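Local coordinates for protein SeqA (Vibrio cholerae, PDB 3SK7) that probably binds pairs of hemimethylated GATC sequences at the replication origin and so blocks re-initiation until the next cell cycle, at residues S14-G19 against F27-S32; S32-I37 against V100-P105. All blocks are in the same frame, centred on the assembly; numbering follows the deposited sequence. Where two conformers were deposited one is given.

Interaction 1 of 2, residues S14-G19 against F27-S32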
loop_
_atom_site.group_PDB
_atom_site.type_symbol
_atom_site.label_atom_id
_atom_site.label_comp_id
_atom_site.label_asym_id
_atom_site.label_seq_id
_atom_site.Cartn_x
_atom_site.Cartn_y
_atom_site.Cartn_z
ATOM N N SER A 14 8.285 -9.543 10.613
ATOM C CA SER A 14 8.244 -8.736 11.839
ATOM C C SER A 14 7.081 -9.101 12.746
ATOM O O SER A 14 6.040 -9.584 12.308
ATOM C CB SER A 14 8.176 -7.235 11.516
ATOM O OG SER A 14 6.902 -6.837 11.032
ATOM N N ASP A 15 7.265 -8.862 14.031
ATOM C CA ASP A 15 6.205 -9.143 15.010
ATOM C C ASP A 15 4.970 -8.279 14.742
ATOM O O ASP A 15 3.844 -8.743 14.814
ATOM C CB ASP A 15 6.692 -8.842 16.430
ATOM C CG ASP A 15 7.617 -9.912 16.999
ATOM O OD1 ASP A 15 7.784 -10.963 16.360
ATOM O OD2 ASP A 15 8.154 -9.705 18.118
ATOM N N GLU A 16 5.202 -7.020 14.382
ATOM C CA GLU A 16 4.117 -6.082 14.162
ATOM C C GLU A 16 3.201 -6.546 13.034
ATOM O O GLU A 16 1.987 -6.515 13.169
ATOM C CB GLU A 16 4.630 -4.670 13.878
ATOM C CG GLU A 16 3.469 -3.687 13.619
ATOM C CD GLU A 16 3.911 -2.297 13.163
ATOM O OE1 GLU A 16 5.118 -2.104 12.889
ATOM O OE2 GLU A 16 3.038 -1.394 13.080
ATOM N N PHE A 17 3.799 -6.990 11.931
ATOM C CA PHE A 17 3.037 -7.501 10.825
ATOM C C PHE A 17 2.344 -8.833 11.128
ATOM O O PHE A 17 1.200 -9.048 10.719
ATOM C CB PHE A 17 3.942 -7.609 9.582
ATOM C CG PHE A 17 3.192 -7.927 8.314
ATOM C CD1 PHE A 17 2.592 -6.929 7.581
ATOM C CD2 PHE A 17 3.090 -9.229 7.856
ATOM C CE1 PHE A 17 1.905 -7.215 6.428
ATOM C CE2 PHE A 17 2.411 -9.513 6.695
ATOM C CZ PHE A 17 1.816 -8.492 5.985
ATOM N N ALA A 18 3.043 -9.708 11.852
ATOM C CA ALA A 18 2.532 -11.039 12.161
ATOM C C ALA A 18 1.305 -11.004 12.999
ATOM O O ALA A 18 0.466 -11.909 12.937
ATOM C CB ALA A 18 3.602 -11.855 12.899
ATOM N N GLY A 19 1.205 -9.965 13.808
ATOM C CA GLY A 19 0.114 -9.840 14.754
ATOM C C GLY A 19 -1.194 -9.438 14.109
ATOM O O GLY A 19 -2.248 -9.504 14.716
ATOM N N PHE A 27 -2.580 -4.512 4.580
ATOM C CA PHE A 27 -2.574 -3.617 3.413
ATOM C C PHE A 27 -2.028 -2.249 3.811
ATOM O O PHE A 27 -1.117 -1.707 3.181
ATOM C CB PHE A 27 -3.994 -3.535 2.872
ATOM C CG PHE A 27 -4.213 -2.562 1.744
ATOM C CD1 PHE A 27 -3.669 -2.782 0.498
ATOM C CD2 PHE A 27 -5.026 -1.470 1.919
ATOM C CE1 PHE A 27 -3.943 -1.933 -0.558
ATOM C CE2 PHE A 27 -5.291 -0.623 0.865
ATOM C CZ PHE A 27 -4.740 -0.853 -0.365
ATOM N N MET A 28 -2.608 -1.674 4.854
ATOM C CA MET A 28 -2.175 -0.370 5.319
ATOM C C MET A 28 -0.710 -0.310 5.778
ATOM O O MET A 28 0.008 0.653 5.455
ATOM C CB MET A 28 -3.096 0.142 6.425
ATOM C CG MET A 28 -4.489 0.539 5.957
ATOM S SD MET A 28 -4.425 1.802 4.691
ATOM C CE MET A 28 -5.986 2.595 4.828
ATOM N N LEU A 29 -0.275 -1.334 6.529
ATOM C CA LEU A 29 1.094 -1.339 7.003
ATOM C C LEU A 29 2.079 -1.522 5.844
ATOM O O LEU A 29 3.147 -0.932 5.830
ATOM C CB LEU A 29 1.291 -2.408 8.074
ATOM C CG LEU A 29 2.672 -2.503 8.711
ATOM C CD1 LEU A 29 3.139 -1.154 9.223
ATOM C CD2 LEU A 29 2.659 -3.521 9.833
ATOM N N ILE A 30 1.710 -2.326 4.868
ATOM C CA ILE A 30 2.525 -2.453 3.661
ATOM C C ILE A 30 2.694 -1.097 2.954
ATOM O O ILE A 30 3.826 -0.690 2.611
ATOM C CB ILE A 30 1.909 -3.471 2.700
ATOM C CG1 ILE A 30 2.179 -4.895 3.179
ATOM C CG2 ILE A 30 2.466 -3.320 1.278
ATOM C CD1 ILE A 30 1.259 -5.947 2.575
ATOM N N LEU A 31 1.581 -0.385 2.757
ATOM C CA LEU A 31 1.655 0.938 2.140
ATOM C C LEU A 31 2.475 1.927 2.980
ATOM O O LEU A 31 3.314 2.660 2.446
ATOM C CB LEU A 31 0.273 1.489 1.872
ATOM C CG LEU A 31 -0.555 0.730 0.831
ATOM C CD1 LEU A 31 -2.004 1.163 0.910
ATOM C CD2 LEU A 31 -0.021 0.941 -0.559
ATOM N N SER A 32 2.250 1.939 4.287
ATOM C CA SER A 32 3.016 2.832 5.151
ATOM C C SER A 32 4.497 2.540 5.026
ATOM O O SER A 32 5.332 3.461 5.043
ATOM C CB SER A 32 2.609 2.668 6.619
ATOM O OG SER A 32 1.283 3.111 6.872
#
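Ser14 OG is gripped twice just ahead of Phe17, the residue that reaches Leu29 and Ile30 of the facing helix. It accepts the backbone N of Phe17 at 3.2 Å, with an N-H...O angle of 162°, and is also hydrogen-bonded to the carbonyl O of Leu11. The first bond is a true N-cap: a serine hydroxyl is short enough to fold back onto an amide that no preceding helical turn can satisfy. The two bonds together link the start of helix 15-18 to the end of helix 3-12. The first torsion of Phe17 (chi1 -171°) sets CG opposite the backbone N, and the ring leans toward helix 23-37 although its CB does not aim there. Leu29 CD2 meets the ring at its edge, near the ring plane, 4.1 Å from Phe17 CD1. Ile30 CG1 comes in obliquely, 4.0 Å from Phe17 CE1, with Ile30 CD1 almost as near. Leu29 sets out toward helix 15-18, and its branched end also crosses Glu16 at a slant. Glu16 CG (3.9 Å) and the carboxylate carbon Glu16 CD (3.8 Å) both lie against Leu29 CD2. The glutamate as a whole is exposed, so its charge probably stays hydrated even with the acid group against the methyls. Leu11 of helix 3-12 touches Phe17, Leu29 and Ile30 alike, so the contact is one side of a three-helix junction. A large flat ring suits the buried side, branched aliphatics pack against it, and a long acidic chain suits the boundary. No hydrogen bond crosses between the segments, which implies that burial of apolar surface is what joins them, while Ser14 OG serves the start of the short helix.

Interaction 2 of 2, residues S32-I37 against V100-P105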
loop_
_atom_site.group_PDB
_atom_site.type_symbol
_atom_site.label_atom_id
_atom_site.label_comp_id
_atom_site.label_asym_id
_atom_site.label_seq_id
_atom_site.Cartn_x
_atom_site.Cartn_y
_atom_site.Cartn_z
ATOM N N SER A 32 2.250 1.939 4.287
ATOM C CA SER A 32 3.016 2.832 5.151
ATOM C C SER A 32 4.497 2.540 5.026
ATOM O O SER A 32 5.332 3.461 5.043
ATOM C CB SER A 32 2.609 2.668 6.619
ATOM O OG SER A 32 1.283 3.111 6.872
ATOM N N THR A 33 4.824 1.258 4.952
ATOM C CA THR A 33 6.219 0.839 4.907
ATOM C C THR A 33 6.875 1.228 3.583
ATOM O O THR A 33 8.022 1.675 3.553
ATOM C CB THR A 33 6.354 -0.657 5.144
ATOM O OG1 THR A 33 5.857 -0.990 6.444
ATOM C CG2 THR A 33 7.812 -1.092 5.064
ATOM N N LEU A 34 6.144 1.057 2.487
ATOM C CA LEU A 34 6.658 1.449 1.177
ATOM C C LEU A 34 6.976 2.925 1.165
ATOM O O LEU A 34 8.010 3.353 0.618
ATOM C CB LEU A 34 5.652 1.105 0.075
ATOM C CG LEU A 34 5.529 -0.386 -0.235
ATOM C CD1 LEU A 34 4.303 -0.628 -1.067
ATOM C CD2 LEU A 34 6.733 -0.912 -0.958
ATOM N N HIS A 35 6.091 3.723 1.755
ATOM C CA HIS A 35 6.343 5.153 1.840
ATOM C C HIS A 35 7.565 5.485 2.694
ATOM O O HIS A 35 8.356 6.364 2.352
ATOM C CB HIS A 35 5.110 5.865 2.381
ATOM C CG HIS A 35 5.289 7.339 2.594
ATOM N ND1 HIS A 35 5.698 7.865 3.787
ATOM C CD2 HIS A 35 5.102 8.376 1.745
ATOM C CE1 HIS A 35 5.755 9.196 3.679
ATOM N NE2 HIS A 35 5.396 9.521 2.456
ATOM N N ARG A 36 7.703 4.803 3.817
ATOM C CA ARG A 36 8.857 4.975 4.680
ATOM C C ARG A 36 10.162 4.668 3.957
ATOM O O ARG A 36 11.166 5.396 4.104
ATOM C CB ARG A 36 8.729 4.064 5.905
ATOM C CG ARG A 36 9.892 4.195 6.862
ATOM C CD ARG A 36 9.614 3.521 8.197
ATOM N NE ARG A 36 9.401 2.083 8.086
ATOM C CZ ARG A 36 10.370 1.183 7.902
ATOM N NH1 ARG A 36 10.076 -0.116 7.829
ATOM N NH2 ARG A 36 11.639 1.575 7.772
ATOM N N ILE A 37 10.156 3.585 3.179
ATOM C CA ILE A 37 11.354 3.148 2.470
ATOM C C ILE A 37 11.819 4.131 1.407
ATOM O O ILE A 37 13.024 4.349 1.239
ATOM C CB ILE A 37 11.113 1.752 1.802
ATOM C CG1 ILE A 37 11.066 0.675 2.870
ATOM C CG2 ILE A 37 12.184 1.451 0.764
ATOM C CD1 ILE A 37 10.562 -0.627 2.326
ATOM N N VAL A 100 5.532 -2.365 -8.481
ATOM C CA VAL A 100 6.121 -2.462 -9.812
ATOM C C VAL A 100 6.636 -1.103 -10.270
ATOM O O VAL A 100 7.774 -0.996 -10.799
ATOM C CB VAL A 100 5.096 -2.999 -10.834
ATOM C CG1 VAL A 100 5.580 -2.766 -12.236
ATOM C CG2 VAL A 100 4.867 -4.472 -10.625
ATOM N N ARG A 101 5.822 -0.067 -10.083
ATOM C CA ARG A 101 6.228 1.268 -10.483
ATOM C C ARG A 101 7.418 1.804 -9.680
ATOM O O ARG A 101 8.263 2.540 -10.215
ATOM C CB ARG A 101 5.060 2.209 -10.381
ATOM C CG ARG A 101 5.348 3.581 -10.836
ATOM C CD ARG A 101 5.563 3.628 -12.333
ATOM N NE ARG A 101 5.523 5.009 -12.773
ATOM C CZ ARG A 101 5.263 5.391 -14.009
ATOM N NH1 ARG A 101 5.234 6.678 -14.273
ATOM N NH2 ARG A 101 5.041 4.490 -14.958
ATOM N N MET A 102 7.493 1.411 -8.412
ATOM C CA MET A 102 8.622 1.802 -7.581
ATOM C C MET A 102 9.908 1.038 -7.902
ATOM O O MET A 102 10.960 1.347 -7.354
ATOM C CB MET A 102 8.284 1.594 -6.093
ATOM C CG MET A 102 7.253 2.555 -5.509
ATOM S SD MET A 102 6.879 2.243 -3.776
ATOM C CE MET A 102 8.360 2.818 -2.961
ATOM N N GLY A 103 9.802 0.023 -8.753
ATOM C CA GLY A 103 10.973 -0.696 -9.240
ATOM C C GLY A 103 11.338 -1.982 -8.534
ATOM O O GLY A 103 12.448 -2.503 -8.742
ATOM N N PHE A 104 10.428 -2.502 -7.711
ATOM C CA PHE A 104 10.706 -3.746 -7.030
ATOM C C PHE A 104 10.667 -4.927 -8.005
ATOM O O PHE A 104 9.909 -4.966 -8.964
ATOM C CB PHE A 104 9.688 -3.985 -5.919
ATOM C CG PHE A 104 9.879 -3.120 -4.715
ATOM C CD1 PHE A 104 10.651 -3.553 -3.656
ATOM C CD2 PHE A 104 9.262 -1.888 -4.622
ATOM C CE1 PHE A 104 10.806 -2.766 -2.530
ATOM C CE2 PHE A 104 9.421 -1.100 -3.501
ATOM C CZ PHE A 104 10.193 -1.556 -2.453
ATOM N N PRO A 105 11.506 -5.915 -7.753
ATOM C CA PRO A 105 11.472 -7.158 -8.514
ATOM C C PRO A 105 10.259 -8.006 -8.137
ATOM O O PRO A 105 9.738 -7.897 -7.016
ATOM C CB PRO A 105 12.761 -7.860 -8.106
ATOM C CG PRO A 105 13.071 -7.296 -6.757
ATOM C CD PRO A 105 12.589 -5.875 -6.779
#
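Met102, which follows an Arg101 turned another way to a salt bridge with Glu44 and a cation-pi contact with Phe48, points inward to meet Leu34, its close partner within 32-37. The methionine chain runs straight to SD and bends at the last torsion (chi3 73°), which brings the terminal methyl to the backbone of the facing helix: Met102 CE rests on the carbonyl oxygen Leu34 O at 3.6 Å, and Met102 SD lies 4.2 Å from Leu34 CB. An unbranched, pliable thioether suits a place where one side chain must also reach Ser41 and Ala45 of helix 39-47. Gly103 ends the helix in a Schellman motif, its N bonded to Val100 O at 3.1 Å. Its phi of 97° would press a CB against the preceding carbonyl, so glycine belongs here. After that turn Phe104, like Met102, points toward helix 23-37. The far end of its ring is met obliquely by one branch of Leu34, with Leu34 CD2 at 3.7 Å from Phe104 CE2 and 3.8 Å from Phe104 CZ. Ile37, nearly one turn on from Leu34, also points toward this segment but stays more loosely packed, its side chain coming no nearer than 4.8 Å. Met99 touches both Leu34 and Phe104, and Phe42 adds to the surroundings of Leu34. Pro105 follows as the N-cap residue of helix 106-114. All three touching side chains are buried and no hydrogen bond crosses between the segments. Apolar packing, of the sulfur on Leu34 CB and of the Phe104 ring on Leu34 CD2, therefore joins the turn between two helices to helix 23-37, with dispersion round the polarisable sulfur and ring and a methyl laid on a carbonyl oxygen beside it.

How the interactions relate
Interactions 1 and 2 use successive parts of helix 23-37, meeting at Ser32, and their centres lie 14 Å apart. Along the chain they come in series: the first joins two segments only eight residues apart near the N-terminus, whereas the second spans 62 intervening residues, which include the small three-stranded antiparallel sheet, to the turn between helices 88-101 and 106-114. Helix 23-37 thus serves as a common spine, receiving helix 15-18 near its middle and the late turn near its C-terminal end. Both contacts belong to the SeqA C-terminal domain, the DNA-binding part of this family, and help build its mostly helical body.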